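Local structure of NOL1/NOP2/sun family protein (Enterococcus faecium, 3M4X) at residues Ile221-Tyr232 and Phe296-Asn306. The protein probably methylates a cytosine of ribosomal RNA, using S-adenosylmethionine as methyl donor. Sequence-based numbering, arbitrary orientation.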
loop_
_atom_site.group_PDB
_atom_site.type_symbol
_atom_site.label_atom_id
_atom_site.label_comp_id
_atom_site.label_asym_id
_atom_site.label_seq_id
_atom_site.Cartn_x
_atom_site.Cartn_y
_atom_site.Cartn_z
ATOM N N ILE A 221 -19.586 -1.868 1.358
ATOM C CA ILE A 221 -20.546 -1.037 0.645
ATOM C C ILE A 221 -21.193 0.029 1.531
ATOM O O ILE A 221 -21.539 1.119 1.049
ATOM C CB ILE A 221 -21.622 -1.874 -0.059
ATOM C CG1 ILE A 221 -20.975 -2.714 -1.152
ATOM C CG2 ILE A 221 -22.667 -0.979 -0.679
ATOM C CD1 ILE A 221 -21.942 -3.267 -2.136
ATOM N N LYS A 222 -21.333 -0.266 2.822
ATOM C CA LYS A 222 -21.885 0.720 3.749
ATOM C C LYS A 222 -20.963 1.945 3.931
ATOM O O LYS A 222 -21.403 3.035 4.341
ATOM C CB LYS A 222 -22.187 0.077 5.102
ATOM C CG LYS A 222 -23.172 -1.074 5.036
ATOM C CD LYS A 222 -23.584 -1.478 6.435
ATOM C CE LYS A 222 -24.022 -2.927 6.504
ATOM N NZ LYS A 222 -24.058 -3.368 7.937
HETATM N N MSE A 223 -19.683 1.782 3.620
HETATM C CA MSE A 223 -18.746 2.871 3.846
HETATM C C MSE A 223 -18.529 3.777 2.640
HETATM O O MSE A 223 -17.698 4.677 2.672
HETATM C CB MSE A 223 -17.442 2.315 4.402
HETATM C CG MSE A 223 -17.685 1.658 5.755
HETATM SE SE MSE A 223 -16.085 0.987 6.600
HETATM C CE MSE A 223 -15.851 -0.729 5.635
ATOM N N LEU A 224 -19.321 3.554 1.599
ATOM C CA LEU A 224 -19.195 4.274 0.342
ATOM C C LEU A 224 -20.065 5.521 0.350
ATOM O O LEU A 224 -21.187 5.485 0.851
ATOM C CB LEU A 224 -19.651 3.378 -0.806
ATOM C CG LEU A 224 -18.726 2.892 -1.920
ATOM C CD1 LEU A 224 -17.284 3.401 -1.812
ATOM C CD2 LEU A 224 -18.791 1.364 -2.022
ATOM N N LYS A 225 -19.551 6.624 -0.197
ATOM C CA LYS A 225 -20.374 7.805 -0.407
ATOM C C LYS A 225 -21.266 7.519 -1.596
ATOM O O LYS A 225 -21.041 6.564 -2.323
ATOM C CB LYS A 225 -19.521 9.038 -0.718
ATOM C CG LYS A 225 -18.639 9.543 0.411
ATOM C CD LYS A 225 -17.648 10.586 -0.111
ATOM C CE LYS A 225 -18.355 11.715 -0.883
ATOM N NZ LYS A 225 -17.363 12.643 -1.517
ATOM N N ASN A 226 -22.275 8.351 -1.804
ATOM C CA ASN A 226 -23.017 8.303 -3.049
ATOM C C ASN A 226 -22.051 8.559 -4.199
ATOM O O ASN A 226 -21.308 9.557 -4.180
ATOM C CB ASN A 226 -24.119 9.371 -3.064
ATOM C CG ASN A 226 -24.961 9.326 -4.333
ATOM O OD1 ASN A 226 -24.806 10.162 -5.217
ATOM N ND2 ASN A 226 -25.853 8.342 -4.429
ATOM N N LYS A 227 -22.081 7.665 -5.191
ATOM C CA LYS A 227 -21.205 7.710 -6.372
ATOM C C LYS A 227 -19.750 7.362 -6.032
ATOM O O LYS A 227 -18.844 7.547 -6.844
ATOM C CB LYS A 227 -21.317 9.047 -7.126
ATOM C CG LYS A 227 -22.614 9.180 -7.948
ATOM C CD LYS A 227 -22.794 10.572 -8.560
ATOM C CE LYS A 227 -24.153 11.193 -8.142
ATOM N NZ LYS A 227 -24.562 12.431 -8.899
ATOM N N GLY A 228 -19.540 6.849 -4.826
ATOM C CA GLY A 228 -18.245 6.334 -4.437
ATOM C C GLY A 228 -17.930 5.110 -5.275
ATOM O O GLY A 228 -18.822 4.466 -5.840
ATOM N N GLN A 229 -16.650 4.775 -5.357
ATOM C CA GLN A 229 -16.244 3.667 -6.199
ATOM C C GLN A 229 -15.674 2.536 -5.388
ATOM O O GLN A 229 -14.979 2.741 -4.391
ATOM C CB GLN A 229 -15.274 4.133 -7.285
ATOM C CG GLN A 229 -15.885 5.220 -8.156
ATOM C CD GLN A 229 -15.476 5.095 -9.605
ATOM O OE1 GLN A 229 -14.351 5.436 -9.978
ATOM N NE2 GLN A 229 -16.385 4.596 -10.432
ATOM N N LEU A 230 -16.011 1.335 -5.827
ATOM C CA LEU A 230 -15.560 0.110 -5.205
ATOM C C LEU A 230 -14.723 -0.662 -6.196
ATOM O O LEU A 230 -15.164 -0.954 -7.313
ATOM C CB LEU A 230 -16.759 -0.746 -4.829
ATOM C CG LEU A 230 -16.429 -2.178 -4.440
ATOM C CD1 LEU A 230 -15.662 -2.182 -3.140
ATOM C CD2 LEU A 230 -17.710 -2.941 -4.303
ATOM N N ILE A 231 -13.505 -0.984 -5.788
ATOM C CA ILE A 231 -12.656 -1.848 -6.572
ATOM C C ILE A 231 -12.520 -3.189 -5.837
ATOM O O ILE A 231 -12.076 -3.229 -4.684
ATOM C CB ILE A 231 -11.271 -1.219 -6.832
ATOM C CG1 ILE A 231 -11.369 -0.028 -7.799
ATOM C CG2 ILE A 231 -10.319 -2.262 -7.415
ATOM C CD1 ILE A 231 -11.778 1.296 -7.162
ATOM N N TYR A 232 -12.931 -4.271 -6.500
ATOM C CA TYR A 232 -12.843 -5.624 -5.941
ATOM C C TYR A 232 -11.822 -6.466 -6.684
ATOM O O TYR A 232 -11.774 -6.467 -7.916
ATOM C CB TYR A 232 -14.195 -6.330 -6.024
ATOM C CG TYR A 232 -14.182 -7.788 -5.592
ATOM C CD1 TYR A 232 -14.124 -8.127 -4.252
ATOM C CD2 TYR A 232 -14.246 -8.822 -6.528
ATOM C CE1 TYR A 232 -14.133 -9.443 -3.842
ATOM C CE2 TYR A 232 -14.252 -10.161 -6.131
ATOM C CZ TYR A 232 -14.204 -10.464 -4.779
ATOM O OH TYR A 232 -14.210 -11.780 -4.341
ATOM N N PHE A 296 -8.037 -11.235 -10.648
ATOM C CA PHE A 296 -9.324 -10.753 -11.110
ATOM C C PHE A 296 -9.535 -9.366 -10.504
ATOM O O PHE A 296 -9.279 -9.172 -9.321
ATOM C CB PHE A 296 -10.424 -11.712 -10.637
ATOM C CG PHE A 296 -11.805 -11.266 -10.976
ATOM C CD1 PHE A 296 -12.318 -11.463 -12.254
ATOM C CD2 PHE A 296 -12.615 -10.679 -10.008
ATOM C CE1 PHE A 296 -13.613 -11.067 -12.569
ATOM C CE2 PHE A 296 -13.911 -10.279 -10.311
ATOM C CZ PHE A 296 -14.407 -10.472 -11.589
ATOM N N VAL A 297 -9.980 -8.406 -11.309
ATOM C CA VAL A 297 -10.317 -7.082 -10.800
ATOM C C VAL A 297 -11.595 -6.529 -11.402
ATOM O O VAL A 297 -11.860 -6.713 -12.583
ATOM C CB VAL A 297 -9.209 -6.032 -11.055
ATOM C CG1 VAL A 297 -9.573 -4.728 -10.350
ATOM C CG2 VAL A 297 -7.908 -6.523 -10.530
ATOM N N ALA A 298 -12.369 -5.819 -10.583
ATOM C CA ALA A 298 -13.587 -5.171 -11.043
ATOM C C ALA A 298 -13.731 -3.788 -10.402
ATOM O O ALA A 298 -13.367 -3.585 -9.235
ATOM C CB ALA A 298 -14.804 -6.052 -10.721
ATOM N N LYS A 299 -14.231 -2.826 -11.167
ATOM C CA LYS A 299 -14.520 -1.497 -10.618
ATOM C C LYS A 299 -16.015 -1.201 -10.721
ATOM O O LYS A 299 -16.603 -1.353 -11.783
ATOM C CB LYS A 299 -13.728 -0.406 -11.339
ATOM C CG LYS A 299 -13.995 0.992 -10.803
ATOM C CD LYS A 299 -13.004 2.023 -11.360
ATOM C CE LYS A 299 -13.200 2.202 -12.852
ATOM N NZ LYS A 299 -12.462 3.364 -13.415
ATOM N N LEU A 300 -16.622 -0.772 -9.620
ATOM C CA LEU A 300 -18.052 -0.475 -9.598
ATOM C C LEU A 300 -18.323 0.889 -9.001
ATOM O O LEU A 300 -17.542 1.381 -8.193
ATOM C CB LEU A 300 -18.808 -1.535 -8.781
ATOM C CG LEU A 300 -18.619 -2.956 -9.323
ATOM C CD1 LEU A 300 -17.616 -3.735 -8.464
ATOM C CD2 LEU A 300 -19.966 -3.680 -9.404
ATOM N N THR A 301 -19.442 1.487 -9.399
ATOM C CA THR A 301 -19.919 2.706 -8.792
ATOM C C THR A 301 -21.152 2.415 -7.937
ATOM O O THR A 301 -22.072 1.716 -8.364
ATOM C CB THR A 301 -20.291 3.744 -9.852
ATOM O OG1 THR A 301 -19.134 4.111 -10.608
ATOM C CG2 THR A 301 -20.854 4.983 -9.198
ATOM N N PHE A 302 -21.163 2.948 -6.723
ATOM C CA PHE A 302 -22.307 2.808 -5.829
ATOM C C PHE A 302 -23.234 4.022 -5.962
ATOM O O PHE A 302 -22.773 5.159 -5.909
ATOM C CB PHE A 302 -21.799 2.676 -4.389
ATOM C CG PHE A 302 -22.867 2.721 -3.347
ATOM C CD1 PHE A 302 -23.741 1.657 -3.181
ATOM C CD2 PHE A 302 -22.990 3.830 -2.515
ATOM C CE1 PHE A 302 -24.716 1.686 -2.199
ATOM C CE2 PHE A 302 -23.968 3.872 -1.550
ATOM C CZ PHE A 302 -24.833 2.795 -1.388
ATOM N N HIS A 303 -24.535 3.781 -6.134
ATOM C CA HIS A 303 -25.484 4.873 -6.356
ATOM C C HIS A 303 -26.486 5.068 -5.229
ATOM O O HIS A 303 -27.387 5.911 -5.315
ATOM C CB HIS A 303 -26.206 4.680 -7.691
ATOM C CG HIS A 303 -25.271 4.623 -8.858
ATOM N ND1 HIS A 303 -24.855 5.750 -9.531
ATOM C CD2 HIS A 303 -24.634 3.579 -9.439
ATOM C CE1 HIS A 303 -24.017 5.403 -10.493
ATOM N NE2 HIS A 303 -23.866 4.090 -10.457
ATOM N N GLY A 304 -26.331 4.294 -4.165
ATOM C CA GLY A 304 -27.212 4.432 -3.024
ATOM C C GLY A 304 -26.786 5.604 -2.161
ATOM O O GLY A 304 -25.924 6.405 -2.549
ATOM N N GLN A 305 -27.379 5.699 -0.980
ATOM C CA GLN A 305 -27.061 6.779 -0.055
ATOM C C GLN A 305 -26.996 6.178 1.336
ATOM O O GLN A 305 -28.033 5.956 1.965
ATOM C CB GLN A 305 -28.161 7.843 -0.115
ATOM C CG GLN A 305 -27.688 9.265 -0.226
ATOM C CD GLN A 305 -27.196 9.810 1.092
ATOM O OE1 GLN A 305 -26.132 9.421 1.579
ATOM N NE2 GLN A 305 -27.973 10.718 1.683
ATOM N N ASN A 306 -25.790 5.903 1.820
ATOM C CA ASN A 306 -25.643 5.230 3.106
ATOM C C ASN A 306 -25.972 6.083 4.326
ATOM O O ASN A 306 -25.809 7.301 4.309
ATOM C CB ASN A 306 -24.258 4.621 3.251
ATOM C CG ASN A 306 -24.083 3.391 2.400
ATOM O OD1 ASN A 306 -23.189 3.325 1.548
ATOM N ND2 ASN A 306 -24.943 2.408 2.612
HETATM O O HOH W 1 -23.597 6.966 0.966
#
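Thr301 OG1 is held by two side chains: Gln229 NE2 donates to it at 2.8 Å, and Glu258 of the neighbouring strand 255-258 is hydrogen-bonded to it as well. A bend of the glutamine chain at chi2 (-143°) brings the amide across to Thr301, and the hydroxyl lies near the amide plane. A beta-branched residue with a small hydroxyl suits this non-hydrogen-bonded pair, where OG1 can serve both adjoining strands.

Strands 228-232 and 296-302 run antiparallel. Leu230 and Leu300 exchange two backbone bonds, Leu300 N to Leu230 O being 2.7 Å, and Tyr232 and Ala298 do the same. On the face carrying these four residues, the Tyr232 and Phe296 side chains cross at about a right angle and meet at their ring edges, with Tyr232 CD2 4.1 Å from Phe296 CE2; helix 243-252 packs here. On the reverse face Ile231 CG2 meets Val297 CG1 at 3.9 Å, near helix 95-101, and Ile231 lies alongside the aliphatic part of Lys299.

At the far end, a type II turn from Lys225 to Gly228 reverses the chain, and Phe302 N bonds Gly228 O almost straight (179°). With CG anti to the backbone N (chi1 172°), the Phe302 ring is carried to the end of helix 205-222: Ile221 CG2 lies 3.7 Å from CE1 of Phe302, Leu224 CB packs on it obliquely, and Lys225 O lies at its edge. Gly304 N sits over the centre of one ring face, a close approach suited to a residue without a side chain. Asn226 ND2 then bonds Gly304 O at 2.7 Å, from above the carbonyl plane.

Strand 295-302 runs antiparallel between 228-234 and 255-258, with 228-234 in turn parallel to 176-182; such a reversed strand within the sheet is characteristic of the Rossmann-like class I methyltransferase fold.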